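Local coordinates for Myo-inositol-1-phosphate synthase-related protein (Thermotoga maritima MSB8, PDB 3CIN) that belongs to the myo-inositol-1-phosphate synthase family and holds NAD and a magnesium ion in a fold with a Rossmann-type parallel sheet, at residues G31-K34 and L35-E39; Y356-N359 and A360-K364. One frame throughout, in Å; residues are numbered along the deposited sequence.

Interaction 1 of 2, residues G31-K34 and L35-E39; sequences GLEK and LRKGE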
loop_
_atom_site.group_PDB
_atom_site.type_symbol
_atom_site.label_atom_id
_atom_site.label_comp_id
_atom_site.label_asym_id
_atom_site.label_seq_id
_atom_site.Cartn_x
_atom_site.Cartn_y
_atom_site.Cartn_z
ATOM N N GLY A 31 -28.400 11.256 7.090
ATOM C CA GLY A 31 -28.514 9.827 6.792
ATOM C C GLY A 31 -29.838 9.274 7.292
ATOM O O GLY A 31 -30.531 8.516 6.585
ATOM N N LEU A 32 -30.197 9.645 8.514
ATOM C CA LEU A 32 -31.423 9.158 9.110
ATOM C C LEU A 32 -32.630 9.641 8.327
ATOM O O LEU A 32 -33.614 8.922 8.194
ATOM C CB LEU A 32 -31.527 9.611 10.565
ATOM C CG LEU A 32 -32.868 9.336 11.250
ATOM C CD1 LEU A 32 -33.197 7.869 11.148
ATOM C CD2 LEU A 32 -32.829 9.788 12.701
ATOM N N GLU A 33 -32.578 10.879 7.847
ATOM C CA GLU A 33 -33.653 11.397 6.996
ATOM C C GLU A 33 -33.836 10.559 5.744
ATOM O O GLU A 33 -34.970 10.200 5.404
ATOM C CB GLU A 33 -33.405 12.851 6.616
ATOM C CG GLU A 33 -34.633 13.499 6.040
ATOM C CD GLU A 33 -35.758 13.848 7.083
ATOM O OE1 GLU A 33 -35.556 13.841 8.320
ATOM O OE2 GLU A 33 -36.883 14.146 6.640
ATOM N N LYS A 34 -32.736 10.234 5.053
ATOM C CA LYS A 34 -32.808 9.373 3.868
ATOM C C LYS A 34 -33.306 7.996 4.209
ATOM O O LYS A 34 -34.051 7.424 3.430
ATOM C CB LYS A 34 -31.463 9.261 3.150
ATOM C CG LYS A 34 -30.868 10.601 2.758
ATOM C CD LYS A 34 -31.004 10.932 1.285
ATOM C CE LYS A 34 -29.721 11.589 0.774
ATOM N NZ LYS A 34 -28.492 10.925 1.350
ATOM N N LEU A 35 -32.935 7.474 5.372
ATOM C CA LEU A 35 -33.409 6.153 5.785
ATOM C C LEU A 35 -34.894 6.076 6.096
ATOM O O LEU A 35 -35.527 5.075 5.776
ATOM C CB LEU A 35 -32.656 5.641 6.980
ATOM C CG LEU A 35 -31.241 5.174 6.827
ATOM C CD1 LEU A 35 -30.669 4.831 8.199
ATOM C CD2 LEU A 35 -31.237 3.975 5.921
ATOM N N ARG A 36 -35.444 7.092 6.755
ATOM C CA ARG A 36 -36.875 7.147 6.976
ATOM C C ARG A 36 -37.605 7.442 5.642
ATOM O O ARG A 36 -38.742 7.026 5.476
ATOM C CB ARG A 36 -37.237 8.148 8.084
ATOM C CG ARG A 36 -37.157 9.599 7.712
ATOM C CD ARG A 36 -37.750 10.489 8.825
ATOM N NE ARG A 36 -36.728 10.989 9.760
ATOM C CZ ARG A 36 -36.526 10.553 11.006
ATOM N NH1 ARG A 36 -37.262 9.569 11.519
ATOM N NH2 ARG A 36 -35.565 11.108 11.746
ATOM N N LYS A 37 -36.955 8.128 4.695
ATOM C CA LYS A 37 -37.565 8.421 3.404
ATOM C C LYS A 37 -37.221 7.320 2.361
ATOM O O LYS A 37 -37.543 7.450 1.183
ATOM C CB LYS A 37 -37.169 9.835 2.916
ATOM C CG LYS A 37 -37.762 10.995 3.757
ATOM C CD LYS A 37 -37.478 12.354 3.087
ATOM C CE LYS A 37 -38.217 13.523 3.739
ATOM N NZ LYS A 37 -38.542 14.567 2.711
ATOM N N GLY A 38 -36.581 6.238 2.795
ATOM C CA GLY A 38 -36.295 5.083 1.936
ATOM C C GLY A 38 -35.409 5.363 0.758
ATOM O O GLY A 38 -35.407 4.607 -0.228
ATOM N N GLU A 39 -34.683 6.465 0.817
ATOM C CA GLU A 39 -33.887 6.893 -0.298
ATOM C C GLU A 39 -32.616 6.104 -0.289
ATOM O O GLU A 39 -31.885 6.138 -1.267
ATOM C CB GLU A 39 -33.584 8.386 -0.227
ATOM C CG GLU A 39 -34.841 9.243 -0.255
ATOM C CD GLU A 39 -34.563 10.703 0.053
ATOM O OE1 GLU A 39 -33.846 11.356 -0.740
ATOM O OE2 GLU A 39 -35.053 11.199 1.086
HETATM O O HOH W 1 -33.363 13.249 10.229
#
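Glu-33 OE1 is gripped from two directions at the C-terminal end of helix 23-36, the helix of a beta-alpha-beta unit in a Rossmann-type fold. Arg-36 NE lies 3.4 Å from Glu-33 OE1, a salt bridge whose hydrogen bond is weak though fairly straight (157°), and a water donates to the same oxygen from 3.0 Å. That water also accepts a weak bond from Arg-36 NH2, so carboxylate and guanidinium are joined both directly and through solvent. Oxygen and water both sit at the guanidinium edge, in its plane, while the carboxylate plane is turned 63° from it. Arg-36 CG is wedged between backbone N and carbonyl carbon (chi1 75°), and the bend at chi3 brings the guanidinium back along the helix until Leu-32 lies over one of its faces. The stronger partners are farther off in sequence: Arg-36 NH1 bonds the carbonyl of Ile-58, on the next strand of the unit, and Glu-33 OE2 bonds Thr-90 OG1. Lys-37 adds its CE methylene, 3.3 Å from Glu-33 OE2.

The helix then ends in a Schellman motif. Gly-38, with positive phi, is its C-prime residue; Glu-39 N reaches back to Lys-34 O at 2.9 Å, and Gly-38 N makes a weak bond to Leu-35 O. Across this turn the side chains of Lys-34 and Glu-39 cross at about a right angle, the carboxylate meeting the lysine's methylene chain rather than its ammonium group: Lys-34 NZ has weak partners in Asp-85 and in Asn-314 of a second subunit, while Lys-34 CD rests 3.5 Å from Glu-39 OE1.

Interaction 2 of 2, residues Y356-N359 and A360-K364; sequences YPVN and AFYMK
Tyr-356 and Ala-360, one turn apart on the short helix 356-362, meet as methyl over ring, a CH-pi contact. Ala-360 CB stands 4.0 Å from the centroid of the Tyr-356 ring and 19° off its normal, displaced toward the phenol end, where CZ is the nearest ring atom. The ring comes over the methyl because Tyr-356 CG lies anti to the backbone N (chi1 179°), which swings it along the helix toward the following turn. Its hydroxyl continues past the methyl to a hydrogen bond with the carbonyl of Lys-372, and the side chain also touches Glu-371, one of the magnesium-site residues. The backbones of the same two helix residues are joined as well, Ala-360 N to Tyr-356 O at 2.8 Å.

Elsewhere on the helix, Tyr-362 presents its ring edge, not a face, to the preceding turn. Val-358 O lies in the ring plane, 3.4 Å from Tyr-362 CD2, and the valine's CG1 methyl is 4.0 Å from the same carbon. One face of this ring receives the edge of Phe-361, whose CD2 sits over its centre. The tyrosine's hydroxyl bonds Asp-338 OD2 on helix 328-348, against which its ring packs, while Phe-361 meets Tyr-380 of helix 376-386.

Asn-359 is turned to the sheet side: OD1 accepts from Gly-218 N, just beyond strand 214-217, and ND2 donates to Gly-367 O and Thr-354 OG1. Val-358 O, buried beside Tyr-362, accepts two backbone N-H groups as the helix closes: Tyr-362 N approaches at 3.1 Å, whereas Phe-361 N, 3.2 Å away, sits well above the carbonyl plane.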
loop_
_atom_site.group_PDB
_atom_site.type_symbol
_atom_site.label_atom_id
_atom_site.label_comp_id
_atom_site.label_asym_id
_atom_site.label_seq_id
_atom_site.Cartn_x
_atom_site.Cartn_y
_atom_site.Cartn_z
ATOM N N TYR A 356 -21.197 -2.662 29.107
ATOM C CA TYR A 356 -20.047 -3.189 28.354
ATOM C C TYR A 356 -20.405 -3.971 27.079
ATOM O O TYR A 356 -19.740 -3.814 26.094
ATOM C CB TYR A 356 -19.196 -4.046 29.264
ATOM C CG TYR A 356 -18.003 -4.649 28.594
ATOM C CD1 TYR A 356 -16.930 -3.840 28.179
ATOM C CD2 TYR A 356 -17.905 -6.017 28.392
ATOM C CE1 TYR A 356 -15.785 -4.428 27.614
ATOM C CE2 TYR A 356 -16.797 -6.599 27.784
ATOM C CZ TYR A 356 -15.744 -5.792 27.392
ATOM O OH TYR A 356 -14.597 -6.346 26.839
ATOM N N PRO A 357 -21.456 -4.818 27.085
ATOM C CA PRO A 357 -21.790 -5.576 25.855
ATOM C C PRO A 357 -22.029 -4.673 24.653
ATOM O O PRO A 357 -21.630 -5.033 23.548
ATOM C CB PRO A 357 -23.064 -6.330 26.251
ATOM C CG PRO A 357 -22.894 -6.540 27.748
ATOM C CD PRO A 357 -22.282 -5.265 28.239
ATOM N N VAL A 358 -22.580 -3.490 24.893
ATOM C CA VAL A 358 -22.697 -2.464 23.836
ATOM C C VAL A 358 -21.364 -1.760 23.552
ATOM O O VAL A 358 -20.915 -1.661 22.411
ATOM C CB VAL A 358 -23.792 -1.465 24.179
ATOM C CG1 VAL A 358 -23.869 -0.300 23.191
ATOM C CG2 VAL A 358 -25.178 -2.173 24.193
ATOM N N ASN A 359 -20.721 -1.250 24.597
ATOM C CA ASN A 359 -19.483 -0.504 24.454
ATOM C C ASN A 359 -18.438 -1.331 23.728
ATOM O O ASN A 359 -17.709 -0.783 22.913
ATOM C CB ASN A 359 -18.901 -0.107 25.818
ATOM C CG ASN A 359 -19.846 0.766 26.613
ATOM O OD1 ASN A 359 -20.626 1.563 26.031
ATOM N ND2 ASN A 359 -19.626 0.765 27.939
ATOM N N ALA A 360 -18.321 -2.597 24.077
ATOM C CA ALA A 360 -17.242 -3.414 23.493
ATOM C C ALA A 360 -17.234 -3.475 21.961
ATOM O O ALA A 360 -16.164 -3.657 21.342
ATOM C CB ALA A 360 -17.286 -4.796 24.072
ATOM N N PHE A 361 -18.409 -3.399 21.350
ATOM C CA PHE A 361 -18.505 -3.426 19.928
ATOM C C PHE A 361 -18.397 -2.031 19.327
ATOM O O PHE A 361 -17.722 -1.814 18.351
ATOM C CB PHE A 361 -19.819 -4.049 19.419
ATOM C CG PHE A 361 -19.886 -4.094 17.898
ATOM C CD1 PHE A 361 -19.034 -4.942 17.181
ATOM C CD2 PHE A 361 -20.685 -3.236 17.180
ATOM C CE1 PHE A 361 -19.018 -4.912 15.771
ATOM C CE2 PHE A 361 -20.683 -3.237 15.752
ATOM C CZ PHE A 361 -19.847 -4.084 15.076
ATOM N N TYR A 362 -19.111 -1.068 19.903
ATOM C CA TYR A 362 -19.234 0.238 19.279
ATOM C C TYR A 362 -18.162 1.306 19.584
ATOM O O TYR A 362 -18.090 2.348 18.914
ATOM C CB TYR A 362 -20.638 0.805 19.587
ATOM C CG TYR A 362 -21.749 0.078 18.894
ATOM C CD1 TYR A 362 -22.113 0.390 17.583
ATOM C CD2 TYR A 362 -22.435 -0.899 19.505
ATOM C CE1 TYR A 362 -23.161 -0.269 16.962
ATOM C CE2 TYR A 362 -23.467 -1.574 18.884
ATOM C CZ TYR A 362 -23.821 -1.282 17.602
ATOM O OH TYR A 362 -24.853 -1.993 17.026
ATOM N N MET A 363 -17.343 1.035 20.590
ATOM C CA MET A 363 -16.458 2.041 21.159
ATOM C C MET A 363 -15.061 1.526 21.132
ATOM O O MET A 363 -14.815 0.334 21.388
ATOM C CB MET A 363 -16.837 2.333 22.604
ATOM C CG MET A 363 -18.216 2.841 22.828
ATOM S SD MET A 363 -18.414 4.510 22.221
ATOM C CE MET A 363 -20.186 4.838 22.342
ATOM N N LYS A 364 -14.123 2.430 20.833
ATOM C CA LYS A 364 -12.759 1.992 20.913
ATOM C C LYS A 364 -12.106 2.085 22.256
ATOM O O LYS A 364 -11.080 1.485 22.418
ATOM C CB LYS A 364 -11.874 2.513 19.818
ATOM C CG LYS A 364 -11.884 3.951 19.551
ATOM C CD LYS A 364 -10.874 4.227 18.455
ATOM C CE LYS A 364 -10.700 5.679 18.174
ATOM N NZ LYS A 364 -11.702 6.170 17.191
#

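Read from the N terminus, the two contacts illustrate how neighbouring turns of a helix are tied together at widely separated points of one chain. Interaction 1 comes first, at the last turn of helix 23-36, before the chain goes on to strand 58-65. Interaction 2 follows more than 300 residues later, just after strand 353-354, which within this chain is an edge strand of the parallel sheet that also holds strand 58-65. Neither closes a long loop, since the segments of each are contiguous; they are in series, neither nested nor crossed, with centres 26 Å apart. Interaction 1 lies toward the periphery, beside a second subunit; interaction 2 is buried among helices 328-348 and 376-386, nearer the magnesium ion and NAD.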